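Long-range contacts in nidogen (Mus musculus, PDB 1NPE), which is an extracellular matrix glycoprotein of basement membranes, also called entactin, whose six-bladed YWTD beta-propeller domain probably binds laminin: residues N165-G171 and W183-T188; T224-S230 and Q250-I256; S178-C182 and C193-A197; E82-H88 and R125-P131. All coordinates share one frame; numbering follows the deposited sequence.

Contact 1. Residues N165-G171 and W183-T188; sequences NLGLPNG and WVDAGT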
loop_
_atom_site.group_PDB
_atom_site.type_symbol
_atom_site.label_atom_id
_atom_site.label_comp_id
_atom_site.label_asym_id
_atom_site.label_seq_id
_atom_site.Cartn_x
_atom_site.Cartn_y
_atom_site.Cartn_z
ATOM N N ASN A 165 -20.159 -1.610 -5.454
ATOM C CA ASN A 165 -19.582 -2.893 -5.824
ATOM C C ASN A 165 -18.060 -2.898 -5.904
ATOM O O ASN A 165 -17.476 -3.402 -6.862
ATOM C CB ASN A 165 -20.197 -3.394 -7.135
ATOM C CG ASN A 165 -21.685 -3.646 -7.018
ATOM O OD1 ASN A 165 -22.462 -3.252 -7.889
ATOM N ND2 ASN A 165 -22.094 -4.305 -5.935
ATOM N N LEU A 166 -17.433 -2.262 -4.923
ATOM C CA LEU A 166 -15.978 -2.220 -4.817
ATOM C C LEU A 166 -15.650 -2.793 -3.447
ATOM O O LEU A 166 -16.395 -2.573 -2.492
ATOM C CB LEU A 166 -15.448 -0.781 -4.902
ATOM C CG LEU A 166 -15.439 -0.016 -6.231
ATOM C CD1 LEU A 166 -14.872 1.393 -6.013
ATOM C CD2 LEU A 166 -14.597 -0.757 -7.249
ATOM N N GLY A 167 -14.561 -3.549 -3.357
ATOM C CA GLY A 167 -14.157 -4.127 -2.089
ATOM C C GLY A 167 -12.792 -3.610 -1.686
ATOM O O GLY A 167 -12.667 -2.778 -0.787
ATOM N N LEU A 168 -11.759 -4.111 -2.352
ATOM C CA LEU A 168 -10.396 -3.693 -2.089
ATOM C C LEU A 168 -9.702 -3.349 -3.414
ATOM O O LEU A 168 -8.954 -4.168 -3.966
ATOM C CB LEU A 168 -9.633 -4.802 -1.351
ATOM C CG LEU A 168 -10.181 -5.269 0.008
ATOM C CD1 LEU A 168 -9.393 -6.488 0.519
ATOM C CD2 LEU A 168 -10.130 -4.136 1.026
ATOM N N PRO A 169 -10.028 -2.179 -4.002
ATOM C CA PRO A 169 -9.384 -1.798 -5.268
ATOM C C PRO A 169 -7.933 -1.436 -4.973
ATOM O O PRO A 169 -7.644 -0.349 -4.484
ATOM C CB PRO A 169 -10.209 -0.594 -5.729
ATOM C CG PRO A 169 -10.707 0.008 -4.453
ATOM C CD PRO A 169 -11.077 -1.212 -3.633
ATOM N N ASN A 170 -7.032 -2.384 -5.219
ATOM C CA ASN A 170 -5.618 -2.186 -4.936
ATOM C C ASN A 170 -4.786 -1.469 -5.988
ATOM O O ASN A 170 -3.857 -0.748 -5.658
ATOM C CB ASN A 170 -4.974 -3.517 -4.557
ATOM C CG ASN A 170 -5.378 -3.980 -3.167
ATOM O OD1 ASN A 170 -5.585 -3.163 -2.261
ATOM N ND2 ASN A 170 -5.482 -5.289 -2.987
ATOM N N GLY A 171 -5.100 -1.689 -7.254
ATOM C CA GLY A 171 -4.354 -1.033 -8.304
ATOM C C GLY A 171 -5.222 -0.732 -9.505
ATOM O O GLY A 171 -6.294 -1.316 -9.674
ATOM N N TRP A 183 -9.164 -1.591 -13.038
ATOM C CA TRP A 183 -8.621 -1.780 -11.703
ATOM C C TRP A 183 -8.770 -3.241 -11.322
ATOM O O TRP A 183 -9.509 -3.975 -11.973
ATOM C CB TRP A 183 -9.325 -0.879 -10.678
ATOM C CG TRP A 183 -10.770 -1.174 -10.437
ATOM C CD1 TRP A 183 -11.286 -2.110 -9.581
ATOM C CD2 TRP A 183 -11.893 -0.489 -11.009
ATOM N NE1 TRP A 183 -12.659 -2.044 -9.582
ATOM C CE2 TRP A 183 -13.059 -1.058 -10.448
ATOM C CE3 TRP A 183 -12.026 0.552 -11.937
ATOM C CZ2 TRP A 183 -14.345 -0.619 -10.780
ATOM C CZ3 TRP A 183 -13.307 0.991 -12.269
ATOM C CH2 TRP A 183 -14.450 0.403 -11.688
ATOM N N VAL A 184 -7.995 -3.680 -10.335
ATOM C CA VAL A 184 -8.070 -5.054 -9.843
ATOM C C VAL A 184 -8.549 -4.934 -8.400
ATOM O O VAL A 184 -8.079 -4.079 -7.648
ATOM C CB VAL A 184 -6.715 -5.797 -9.945
ATOM C CG1 VAL A 184 -6.348 -5.994 -11.409
ATOM C CG2 VAL A 184 -5.612 -5.034 -9.213
ATOM N N ASP A 185 -9.504 -5.775 -8.030
ATOM C CA ASP A 185 -10.111 -5.704 -6.709
ATOM C C ASP A 185 -9.953 -7.005 -5.939
ATOM O O ASP A 185 -10.498 -8.030 -6.328
ATOM C CB ASP A 185 -11.593 -5.350 -6.888
ATOM C CG ASP A 185 -12.250 -4.852 -5.612
ATOM O OD1 ASP A 185 -12.099 -5.499 -4.560
ATOM O OD2 ASP A 185 -12.949 -3.819 -5.669
ATOM N N ALA A 186 -9.234 -6.947 -4.821
ATOM C CA ALA A 186 -9.001 -8.136 -4.002
ATOM C C ALA A 186 -10.152 -8.439 -3.048
ATOM O O ALA A 186 -10.076 -9.381 -2.255
ATOM C CB ALA A 186 -7.693 -8.006 -3.240
ATOM N N GLY A 187 -11.209 -7.631 -3.128
ATOM C CA GLY A 187 -12.382 -7.814 -2.287
ATOM C C GLY A 187 -13.511 -8.466 -3.070
ATOM O O GLY A 187 -14.181 -9.375 -2.571
ATOM N N THR A 188 -13.736 -7.971 -4.288
ATOM C CA THR A 188 -14.760 -8.512 -5.177
ATOM C C THR A 188 -14.146 -9.610 -6.059
ATOM O O THR A 188 -14.842 -10.239 -6.857
ATOM C CB THR A 188 -15.345 -7.419 -6.103
ATOM O OG1 THR A 188 -14.297 -6.846 -6.897
ATOM C CG2 THR A 188 -16.023 -6.322 -5.285
#
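Asp-185 reaches across to Gly-167 and Leu-168, a worked case of one carboxylate tying a strand end to the chain that enters a propeller blade. Its CG lies anti to the backbone N (chi1 -163°), which carries both oxygens over to the turn at Gly-167. There OD2 receives the amide of Gly-167 on its syn lone pair, an almost straight bond of 2.8 Å between Gly-167 N and Asp-185 OD2. Asp-185 OD1 takes three amides: Leu-168 N at 2.6 Å, from above the carboxylate plane, Gly-187 N at 2.7 Å, nearly in line with the C-O bond, and Thr-188 N at 3.0 Å. The last two make an Asx turn and an Asx motif within 183-188. Four amides converging on one carboxylate would probably favour its ionised form. Asp-185 occupies the aspartate position of this blade's divergent YWTD sequence.

Backbone bonds continue the antiparallel pairing. Ala-186 N donates to Leu-168 O over 2.9 Å, Asn-170 N to Val-184 O, and Val-184 N to Gly-171 O, with a beta bulge where the register slips by one residue.

Two apolar contacts add to this. Leu-166 crosses Trp-183 at about a right angle and brings CD2 to 3.5 Å from Trp-183 CZ2, while Leu-168 CB lies 4.2 Å from Ala-186 CB.

The pair forms one end of the hairpin of strands 169-175 and 180-185. Ile-148 of strand 147-152 packs on Leu-166, Pro-169 and Trp-183, and on the following blade Pro-211 of strand 211-217 meets Val-184 and Ala-186.

Contact 2. Residues T224-S230 and Q250-I256; sequences TDWKTNS and QTRLYGI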
loop_
_atom_site.group_PDB
_atom_site.type_symbol
_atom_site.label_atom_id
_atom_site.label_comp_id
_atom_site.label_asym_id
_atom_site.label_seq_id
_atom_site.Cartn_x
_atom_site.Cartn_y
_atom_site.Cartn_z
ATOM N N THR A 224 -0.197 -8.462 -10.313
ATOM C CA THR A 224 0.543 -9.230 -9.321
ATOM C C THR A 224 -0.472 -9.782 -8.335
ATOM O O THR A 224 -1.404 -9.077 -7.934
ATOM C CB THR A 224 1.572 -8.363 -8.578
ATOM O OG1 THR A 224 0.906 -7.271 -7.928
ATOM C CG2 THR A 224 2.621 -7.831 -9.560
ATOM N N ASP A 225 -0.287 -11.039 -7.946
ATOM C CA ASP A 225 -1.213 -11.700 -7.038
ATOM C C ASP A 225 -0.511 -12.227 -5.794
ATOM O O ASP A 225 0.514 -12.901 -5.879
ATOM C CB ASP A 225 -1.933 -12.830 -7.785
ATOM C CG ASP A 225 -3.108 -13.404 -7.007
ATOM O OD1 ASP A 225 -2.878 -14.167 -6.059
ATOM O OD2 ASP A 225 -4.269 -13.120 -7.361
ATOM N N TRP A 226 -1.081 -11.899 -4.639
ATOM C CA TRP A 226 -0.553 -12.304 -3.332
ATOM C C TRP A 226 -0.858 -13.762 -2.952
ATOM O O TRP A 226 -0.137 -14.376 -2.161
ATOM C CB TRP A 226 -1.121 -11.385 -2.250
ATOM C CG TRP A 226 -0.459 -10.042 -2.155
ATOM C CD1 TRP A 226 0.523 -9.539 -2.966
ATOM C CD2 TRP A 226 -0.705 -9.046 -1.159
ATOM N NE1 TRP A 226 0.900 -8.293 -2.533
ATOM C CE2 TRP A 226 0.163 -7.967 -1.426
ATOM C CE3 TRP A 226 -1.579 -8.960 -0.068
ATOM C CZ2 TRP A 226 0.184 -6.816 -0.639
ATOM C CZ3 TRP A 226 -1.560 -7.815 0.711
ATOM C CH2 TRP A 226 -0.683 -6.756 0.420
ATOM N N LYS A 227 -1.966 -14.283 -3.464
ATOM C CA LYS A 227 -2.376 -15.652 -3.184
ATOM C C LYS A 227 -1.539 -16.650 -3.984
ATOM O O LYS A 227 -0.973 -17.588 -3.420
ATOM C CB LYS A 227 -3.867 -15.809 -3.513
ATOM C CG LYS A 227 -4.391 -17.237 -3.601
ATOM C CD LYS A 227 -4.552 -17.893 -2.242
ATOM C CE LYS A 227 -5.152 -19.291 -2.399
ATOM N NZ LYS A 227 -5.191 -20.048 -1.116
ATOM N N THR A 228 -1.411 -16.402 -5.286
ATOM C CA THR A 228 -0.674 -17.288 -6.183
ATOM C C THR A 228 0.817 -16.989 -6.318
ATOM O O THR A 228 1.558 -17.785 -6.896
ATOM C CB THR A 228 -1.281 -17.264 -7.599
ATOM O OG1 THR A 228 -1.078 -15.973 -8.183
ATOM C CG2 THR A 228 -2.775 -17.570 -7.557
ATOM N N ASN A 229 1.255 -15.848 -5.792
ATOM C CA ASN A 229 2.654 -15.439 -5.887
ATOM C C ASN A 229 3.126 -15.452 -7.335
ATOM O O ASN A 229 4.153 -16.042 -7.657
ATOM C CB ASN A 229 3.549 -16.335 -5.029
ATOM C CG ASN A 229 3.526 -15.944 -3.568
ATOM O OD1 ASN A 229 3.791 -14.792 -3.219
ATOM N ND2 ASN A 229 3.204 -16.898 -2.704
ATOM N N SER A 230 2.362 -14.815 -8.212
ATOM C CA SER A 230 2.730 -14.777 -9.615
ATOM C C SER A 230 2.218 -13.545 -10.344
ATOM O O SER A 230 1.382 -12.798 -9.830
ATOM C CB SER A 230 2.207 -16.025 -10.324
ATOM O OG SER A 230 0.808 -15.938 -10.544
ATOM N N GLN A 250 9.611 -17.362 -4.249
ATOM C CA GLN A 250 8.194 -17.092 -3.998
ATOM C C GLN A 250 7.824 -16.113 -2.875
ATOM O O GLN A 250 7.007 -16.430 -2.009
ATOM C CB GLN A 250 7.430 -18.423 -3.848
ATOM C CG GLN A 250 7.550 -19.361 -5.072
ATOM C CD GLN A 250 6.811 -20.699 -4.911
ATOM O OE1 GLN A 250 7.015 -21.431 -3.934
ATOM N NE2 GLN A 250 5.964 -21.032 -5.890
ATOM N N THR A 251 8.412 -14.918 -2.895
ATOM C CA THR A 251 8.096 -13.903 -1.891
ATOM C C THR A 251 6.967 -12.998 -2.420
ATOM O O THR A 251 6.605 -13.067 -3.595
ATOM C CB THR A 251 9.337 -13.052 -1.496
ATOM O OG1 THR A 251 9.769 -12.263 -2.609
ATOM C CG2 THR A 251 10.481 -13.945 -1.055
ATOM N N ARG A 252 6.395 -12.183 -1.542
ATOM C CA ARG A 252 5.291 -11.287 -1.892
ATOM C C ARG A 252 5.609 -10.322 -3.048
ATOM O O ARG A 252 6.585 -9.576 -2.998
ATOM C CB ARG A 252 4.884 -10.480 -0.659
ATOM C CG ARG A 252 3.450 -9.986 -0.655
ATOM C CD ARG A 252 2.503 -11.113 -0.345
ATOM N NE ARG A 252 1.654 -10.823 0.805
ATOM C CZ ARG A 252 0.766 -11.675 1.310
ATOM N NH1 ARG A 252 0.604 -12.874 0.765
ATOM N NH2 ARG A 252 0.039 -11.330 2.362
ATOM N N LEU A 253 4.796 -10.376 -4.096
ATOM C CA LEU A 253 4.957 -9.496 -5.248
ATOM C C LEU A 253 4.197 -8.194 -4.997
ATOM O O LEU A 253 3.114 -8.218 -4.427
ATOM C CB LEU A 253 4.387 -10.155 -6.507
ATOM C CG LEU A 253 5.002 -11.462 -7.012
ATOM C CD1 LEU A 253 4.431 -11.758 -8.380
ATOM C CD2 LEU A 253 6.499 -11.324 -7.121
ATOM N N TYR A 254 4.748 -7.065 -5.439
ATOM C CA TYR A 254 4.074 -5.790 -5.249
ATOM C C TYR A 254 3.748 -5.047 -6.551
ATOM O O TYR A 254 3.054 -5.589 -7.409
ATOM C CB TYR A 254 4.854 -4.916 -4.258
ATOM C CG TYR A 254 4.932 -5.553 -2.885
ATOM C CD1 TYR A 254 3.782 -5.716 -2.107
ATOM C CD2 TYR A 254 6.139 -6.053 -2.387
ATOM C CE1 TYR A 254 3.829 -6.365 -0.873
ATOM C CE2 TYR A 254 6.196 -6.704 -1.151
ATOM C CZ TYR A 254 5.039 -6.859 -0.404
ATOM O OH TYR A 254 5.073 -7.541 0.790
ATOM N N GLY A 255 4.220 -3.811 -6.682
ATOM C CA GLY A 255 3.947 -3.022 -7.871
ATOM C C GLY A 255 4.422 -3.633 -9.174
ATOM O O GLY A 255 5.319 -4.478 -9.197
ATOM N N ILE A 256 3.832 -3.172 -10.267
ATOM C CA ILE A 256 4.168 -3.660 -11.593
ATOM C C ILE A 256 3.989 -2.532 -12.604
ATOM O O ILE A 256 3.039 -1.752 -12.522
ATOM C CB ILE A 256 3.282 -4.878 -11.974
ATOM C CG1 ILE A 256 3.800 -5.554 -13.239
ATOM C CG2 ILE A 256 1.836 -4.459 -12.140
ATOM C CD1 ILE A 256 3.148 -6.902 -13.502
HETATM O O HOH W 1 2.686 -12.378 -4.419
HETATM O O HOH W 2 5.478 -18.599 -7.291
#
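The guanidinium of Arg-252 lies flat on the indole of Trp-226, a stacked pair with planes only 3° apart and centres separated by 4.4 Å. Bends at chi2 and chi3 bring the arginine chain across the ring, and Arg-252 CD makes a CH-pi contact over the five-membered ring of Trp-226, 3.6 Å from the centroid. At the indole edge Trp-226 NE1 reaches Leu-253 O in the ring plane, a weak hydrogen bond of 2.9 Å. Tyr-254 meets the same side of the indole obliquely, its CE1 3.7 Å from Trp-226 CZ2.

Further along, Thr-224 OG1 donates to Tyr-254 O over 2.8 Å. The hydroxyl sits between the backbone N and the carbonyl carbon (chi1 59°), which leaves Thr-224 CG2 to pack against Ile-256 CB at 3.9 Å. Leu-253 CD1 rests on the backbone of Ser-230.

A second shell sets these groups in place. One water donates to Asp-225 O and accepts from Leu-253 N at 2.9 Å, bridging the two backbones. Asp-225 OD1 takes Thr-228 N at 2.8 Å in an Asx motif that shapes the turn around Trp-226.

Tyr-210 and Phe-212 lie nearly parallel to the indole, and Arg-252 N bonds to an acidic side chain of another protein's chain. Strand 220-225 belongs to the blade that starts with strand 211-217, while 250-256 leads into strand 256-259, which pairs with strand 2-8 in the next blade and so closes the ring.

Contact 3. Residues S178-C182 and C193-A197; sequences SSQLC and CLNPA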
loop_
_atom_site.group_PDB
_atom_site.type_symbol
_atom_site.label_atom_id
_atom_site.label_comp_id
_atom_site.label_asym_id
_atom_site.label_seq_id
_atom_site.Cartn_x
_atom_site.Cartn_y
_atom_site.Cartn_z
ATOM N N SER A 178 -7.862 2.856 -25.990
ATOM C CA SER A 178 -9.218 2.408 -25.725
ATOM C C SER A 178 -9.975 3.274 -24.715
ATOM O O SER A 178 -11.161 3.032 -24.465
ATOM C CB SER A 178 -9.210 0.935 -25.283
ATOM O OG SER A 178 -8.285 0.705 -24.232
ATOM N N SER A 179 -9.320 4.318 -24.194
ATOM C CA SER A 179 -9.926 5.200 -23.186
ATOM C C SER A 179 -10.553 4.322 -22.100
ATOM O O SER A 179 -11.711 4.500 -21.708
ATOM C CB SER A 179 -10.980 6.122 -23.813
ATOM O OG SER A 179 -10.370 7.222 -24.468
ATOM N N GLN A 180 -9.757 3.363 -21.632
ATOM C CA GLN A 180 -10.204 2.404 -20.644
ATOM C C GLN A 180 -9.413 2.446 -19.343
ATOM O O GLN A 180 -8.180 2.351 -19.331
ATOM C CB GLN A 180 -10.121 1.000 -21.255
ATOM C CG GLN A 180 -11.242 0.047 -20.874
ATOM C CD GLN A 180 -12.578 0.392 -21.518
ATOM O OE1 GLN A 180 -13.593 -0.250 -21.237
ATOM N NE2 GLN A 180 -12.587 1.403 -22.383
ATOM N N LEU A 181 -10.142 2.621 -18.248
ATOM C CA LEU A 181 -9.556 2.629 -16.919
ATOM C C LEU A 181 -9.931 1.290 -16.282
ATOM O O LEU A 181 -11.105 0.967 -16.129
ATOM C CB LEU A 181 -10.110 3.781 -16.081
ATOM C CG LEU A 181 -9.590 3.884 -14.643
ATOM C CD1 LEU A 181 -8.100 4.189 -14.650
ATOM C CD2 LEU A 181 -10.347 4.956 -13.870
ATOM N N CYS A 182 -8.928 0.501 -15.939
ATOM C CA CYS A 182 -9.173 -0.788 -15.323
ATOM C C CYS A 182 -8.528 -0.866 -13.949
ATOM O O CYS A 182 -7.480 -0.281 -13.720
ATOM C CB CYS A 182 -8.600 -1.905 -16.189
ATOM S SG CYS A 182 -9.127 -1.903 -17.927
ATOM N N CYS A 193 -13.101 -2.662 -15.905
ATOM C CA CYS A 193 -12.681 -1.600 -16.801
ATOM C C CYS A 193 -13.873 -0.717 -17.077
ATOM O O CYS A 193 -15.018 -1.178 -17.075
ATOM C CB CYS A 193 -12.157 -2.157 -18.123
ATOM S SG CYS A 193 -10.689 -3.217 -17.983
ATOM N N LEU A 194 -13.590 0.548 -17.362
ATOM C CA LEU A 194 -14.632 1.511 -17.640
ATOM C C LEU A 194 -14.066 2.681 -18.431
ATOM O O LEU A 194 -12.853 2.892 -18.453
ATOM C CB LEU A 194 -15.244 1.960 -16.301
ATOM C CG LEU A 194 -15.327 3.361 -15.670
ATOM C CD1 LEU A 194 -15.638 3.142 -14.193
ATOM C CD2 LEU A 194 -14.061 4.196 -15.795
ATOM N N ASN A 195 -14.940 3.379 -19.150
ATOM C CA ASN A 195 -14.543 4.562 -19.903
ATOM C C ASN A 195 -14.955 5.709 -18.984
ATOM O O ASN A 195 -16.119 5.820 -18.619
ATOM C CB ASN A 195 -15.298 4.650 -21.232
ATOM C CG ASN A 195 -14.889 5.867 -22.063
ATOM O OD1 ASN A 195 -14.739 6.976 -21.538
ATOM N ND2 ASN A 195 -14.700 5.658 -23.366
ATOM N N PRO A 196 -13.997 6.549 -18.560
ATOM C CA PRO A 196 -14.282 7.682 -17.668
ATOM C C PRO A 196 -15.414 8.605 -18.138
ATOM O O PRO A 196 -16.027 9.306 -17.326
ATOM C CB PRO A 196 -12.939 8.404 -17.603
ATOM C CG PRO A 196 -11.963 7.278 -17.707
ATOM C CD PRO A 196 -12.553 6.467 -18.843
ATOM N N ALA A 197 -15.691 8.589 -19.442
ATOM C CA ALA A 197 -16.757 9.403 -20.024
ATOM C C ALA A 197 -18.131 8.805 -19.712
ATOM O O ALA A 197 -19.096 9.538 -19.483
ATOM C CB ALA A 197 -16.563 9.531 -21.531
#
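Ser-179 turns its carbonyl toward the second segment, where the oxygen lies 3.4 Å from Asn-195 CA in a CA-H...O contact, and its CB comes alongside the Asn-195 amide. The residue has a left-handed backbone (phi 48°), and with Gln-180 it faces Asp-175 in a G1 beta bulge that closes the turn from the preceding strand. Gln-180 bends at chi2 and lays its CG against Cys-193 CB at 3.6 Å, while NE2 curls back in a weak bond to Ser-178 O.

Here the regular pairing begins. Strands 180-185 and 190-195 are the two middle strands of a four-stranded antiparallel propeller blade, joined as a beta hairpin. Leu-181 and Leu-194 form a hydrogen-bonded pair: Leu-181 N donates to Leu-194 O over 2.7 Å, an almost straight bond, and Leu-194 N returns one to Leu-181 O at 2.8 Å. Their side chains share a face, Leu-181 CB lying 4.0 Å from Leu-194 CD2, with Phe-174 and Tyr-137 nearby.

At Cys-182 the face changes. Cys-182 forms a non-hydrogen-bonded pair with Cys-193, Cys-182 CA 3.9 Å from Cys-193 CA, and a disulfide spans the strands, SG of Cys-182 to SG of Cys-193, with chi3 of 105° and Leu-236 packed against both cysteines.

Contact 4. Residues E82-H88 and R125-P131; sequences EGIALDH and RGIVTDP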
loop_
_atom_site.group_PDB
_atom_site.type_symbol
_atom_site.label_atom_id
_atom_site.label_comp_id
_atom_site.label_asym_id
_atom_site.label_seq_id
_atom_site.Cartn_x
_atom_site.Cartn_y
_atom_site.Cartn_z
ATOM N N GLU A 82 2.750 4.124 -1.492
ATOM C CA GLU A 82 2.438 2.834 -2.090
ATOM C C GLU A 82 2.076 2.810 -3.564
ATOM O O GLU A 82 1.776 1.750 -4.111
ATOM C CB GLU A 82 1.323 2.175 -1.294
ATOM C CG GLU A 82 1.720 1.834 0.123
ATOM C CD GLU A 82 0.556 1.354 0.931
ATOM O OE1 GLU A 82 -0.331 0.681 0.371
ATOM O OE2 GLU A 82 0.525 1.648 2.135
ATOM N N GLY A 83 2.076 3.977 -4.186
ATOM C CA GLY A 83 1.755 4.081 -5.595
ATOM C C GLY A 83 2.431 5.333 -6.108
ATOM O O GLY A 83 2.522 6.322 -5.390
ATOM N N ILE A 84 2.941 5.281 -7.330
ATOM C CA ILE A 84 3.608 6.424 -7.922
ATOM C C ILE A 84 3.322 6.460 -9.421
ATOM O O ILE A 84 3.331 5.422 -10.085
ATOM C CB ILE A 84 5.139 6.404 -7.617
ATOM C CG1 ILE A 84 5.832 7.621 -8.231
ATOM C CG2 ILE A 84 5.782 5.098 -8.104
ATOM C CD1 ILE A 84 7.256 7.828 -7.731
ATOM N N ALA A 85 2.987 7.652 -9.918
ATOM C CA ALA A 85 2.682 7.879 -11.331
ATOM C C ALA A 85 3.470 9.083 -11.836
ATOM O O ALA A 85 3.847 9.953 -11.055
ATOM C CB ALA A 85 1.194 8.104 -11.524
ATOM N N LEU A 86 3.678 9.163 -13.145
ATOM C CA LEU A 86 4.460 10.255 -13.700
ATOM C C LEU A 86 3.771 11.084 -14.771
ATOM O O LEU A 86 2.793 10.669 -15.366
ATOM C CB LEU A 86 5.749 9.698 -14.306
ATOM C CG LEU A 86 6.544 8.658 -13.520
ATOM C CD1 LEU A 86 7.447 7.935 -14.469
ATOM C CD2 LEU A 86 7.339 9.301 -12.391
ATOM N N ASP A 87 4.297 12.284 -14.971
ATOM C CA ASP A 87 3.851 13.202 -16.010
ATOM C C ASP A 87 5.144 13.349 -16.795
ATOM O O ASP A 87 6.017 14.135 -16.421
ATOM C CB ASP A 87 3.442 14.559 -15.425
ATOM C CG ASP A 87 3.106 15.601 -16.505
ATOM O OD1 ASP A 87 3.113 15.280 -17.716
ATOM O OD2 ASP A 87 2.834 16.759 -16.133
ATOM N N HIS A 88 5.300 12.527 -17.826
ATOM C CA HIS A 88 6.506 12.552 -18.643
ATOM C C HIS A 88 6.652 13.831 -19.475
ATOM O O HIS A 88 7.746 14.152 -19.939
ATOM C CB HIS A 88 6.576 11.304 -19.529
ATOM C CG HIS A 88 5.444 11.186 -20.499
ATOM N ND1 HIS A 88 5.585 11.458 -21.843
ATOM C CD2 HIS A 88 4.150 10.829 -20.320
ATOM C CE1 HIS A 88 4.426 11.273 -22.451
ATOM N NE2 HIS A 88 3.539 10.891 -21.549
ATOM N N ARG A 125 -3.913 4.002 -2.770
ATOM C CA ARG A 125 -2.859 3.075 -3.134
ATOM C C ARG A 125 -2.518 3.207 -4.607
ATOM O O ARG A 125 -1.543 3.865 -4.950
ATOM C CB ARG A 125 -3.257 1.636 -2.751
ATOM C CG ARG A 125 -2.307 0.549 -3.233
ATOM C CD ARG A 125 -2.624 -0.782 -2.573
ATOM N NE ARG A 125 -2.055 -0.869 -1.234
ATOM C CZ ARG A 125 -2.395 -1.773 -0.318
ATOM N NH1 ARG A 125 -3.330 -2.686 -0.573
ATOM N NH2 ARG A 125 -1.730 -1.814 0.827
ATOM N N GLY A 126 -3.333 2.615 -5.475
ATOM C CA GLY A 126 -3.072 2.701 -6.898
ATOM C C GLY A 126 -3.247 4.109 -7.431
ATOM O O GLY A 126 -4.135 4.839 -6.999
ATOM N N ILE A 127 -2.374 4.506 -8.348
ATOM C CA ILE A 127 -2.457 5.829 -8.962
ATOM C C ILE A 127 -1.773 5.835 -10.332
ATOM O O ILE A 127 -0.693 5.273 -10.506
ATOM C CB ILE A 127 -1.877 6.942 -8.053
ATOM C CG1 ILE A 127 -2.158 8.316 -8.668
ATOM C CG2 ILE A 127 -0.381 6.764 -7.866
ATOM C CD1 ILE A 127 -1.740 9.482 -7.789
ATOM N N VAL A 128 -2.450 6.414 -11.315
ATOM C CA VAL A 128 -1.926 6.491 -12.679
ATOM C C VAL A 128 -2.253 7.834 -13.316
ATOM O O VAL A 128 -3.177 8.532 -12.888
ATOM C CB VAL A 128 -2.521 5.387 -13.598
ATOM C CG1 VAL A 128 -2.023 4.012 -13.180
ATOM C CG2 VAL A 128 -4.051 5.434 -13.569
ATOM N N THR A 129 -1.502 8.171 -14.358
ATOM C CA THR A 129 -1.707 9.409 -15.091
ATOM C C THR A 129 -2.002 9.116 -16.555
ATOM O O THR A 129 -1.772 8.012 -17.043
ATOM C CB THR A 129 -0.443 10.288 -15.115
ATOM O OG1 THR A 129 0.672 9.496 -15.536
ATOM C CG2 THR A 129 -0.170 10.927 -13.771
ATOM N N ASP A 130 -2.499 10.143 -17.234
ATOM C CA ASP A 130 -2.783 10.132 -18.667
ATOM C C ASP A 130 -2.314 11.541 -19.032
ATOM O O ASP A 130 -3.118 12.444 -19.241
ATOM C CB ASP A 130 -4.284 9.971 -18.942
ATOM C CG ASP A 130 -4.608 9.943 -20.439
ATOM O OD1 ASP A 130 -3.691 9.751 -21.268
ATOM O OD2 ASP A 130 -5.793 10.107 -20.784
ATOM N N PRO A 131 -0.989 11.752 -19.048
ATOM C CA PRO A 131 -0.362 13.040 -19.358
ATOM C C PRO A 131 -0.879 13.793 -20.566
ATOM O O PRO A 131 -1.015 15.016 -20.511
ATOM C CB PRO A 131 1.110 12.675 -19.499
ATOM C CG PRO A 131 1.252 11.538 -18.507
ATOM C CD PRO A 131 0.038 10.715 -18.842
#
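Glu-82 OE1 is gripped by two nitrogens of Arg-125, NE at 2.8 Å and NH2 at 2.9 Å, in a side-on salt bridge. The oxygen lies close to the guanidinium plane, but the carboxylate is turned 39° against it. The two residues stand on the first strands, 81-87 and 124-130, of neighbouring blades of the six-bladed beta-propeller, which run nearly parallel, 4° apart, close to the centre of the ring. Second partners hold the charges: Glu-82 OE2 bonds to Ser-98, a residue of a cadmium site, and Arg-125 NH1 to Asn-170 and to the backbone of another protein's chain.

Beyond the bridge, side chains rather than a shared sheet fill the gap. Ile-127 sets CG2 against the backbone of Gly-83, 3.6 Å from its C, and Ala-85 points its CB at the facing strand, 3.6 Å from Ile-127 O and 3.7 Å from Val-128 CA. The Gly-83 CA also makes a CA-H...O contact with Arg-125 O.

At the far end Pro-131 and His-88 cross at about a right angle. With CG of His-88 held between its backbone N and carbonyl carbon (chi1 62°), the imidazole swings over to the proline, bringing CD2 to 3.5 Å from Pro-131 CG.

Contacts 1 and 3 belong to one blade and share strand 180-185. Contact 1 fastens its C-terminal end through a carboxylate, contact 3 its N-terminal end with a covalent bridge; they meet where Trp-183 packs on Leu-194. Contact 4 joins two blades near the centre of the chain, its strands linked by a salt bridge and apolar side chains, and reaches contact 1 through Asn-170 and Arg-125. Contact 2 stands apart, at the ring closure, and relies on a guanidinium stacked on an indole and on bridging water. Contacts 1 and 2 are largely buried, contacts 3 and 4 only partly. Another protein's chain reaches contacts 1, 2 and 4, whereas none in the assembly touches contact 3.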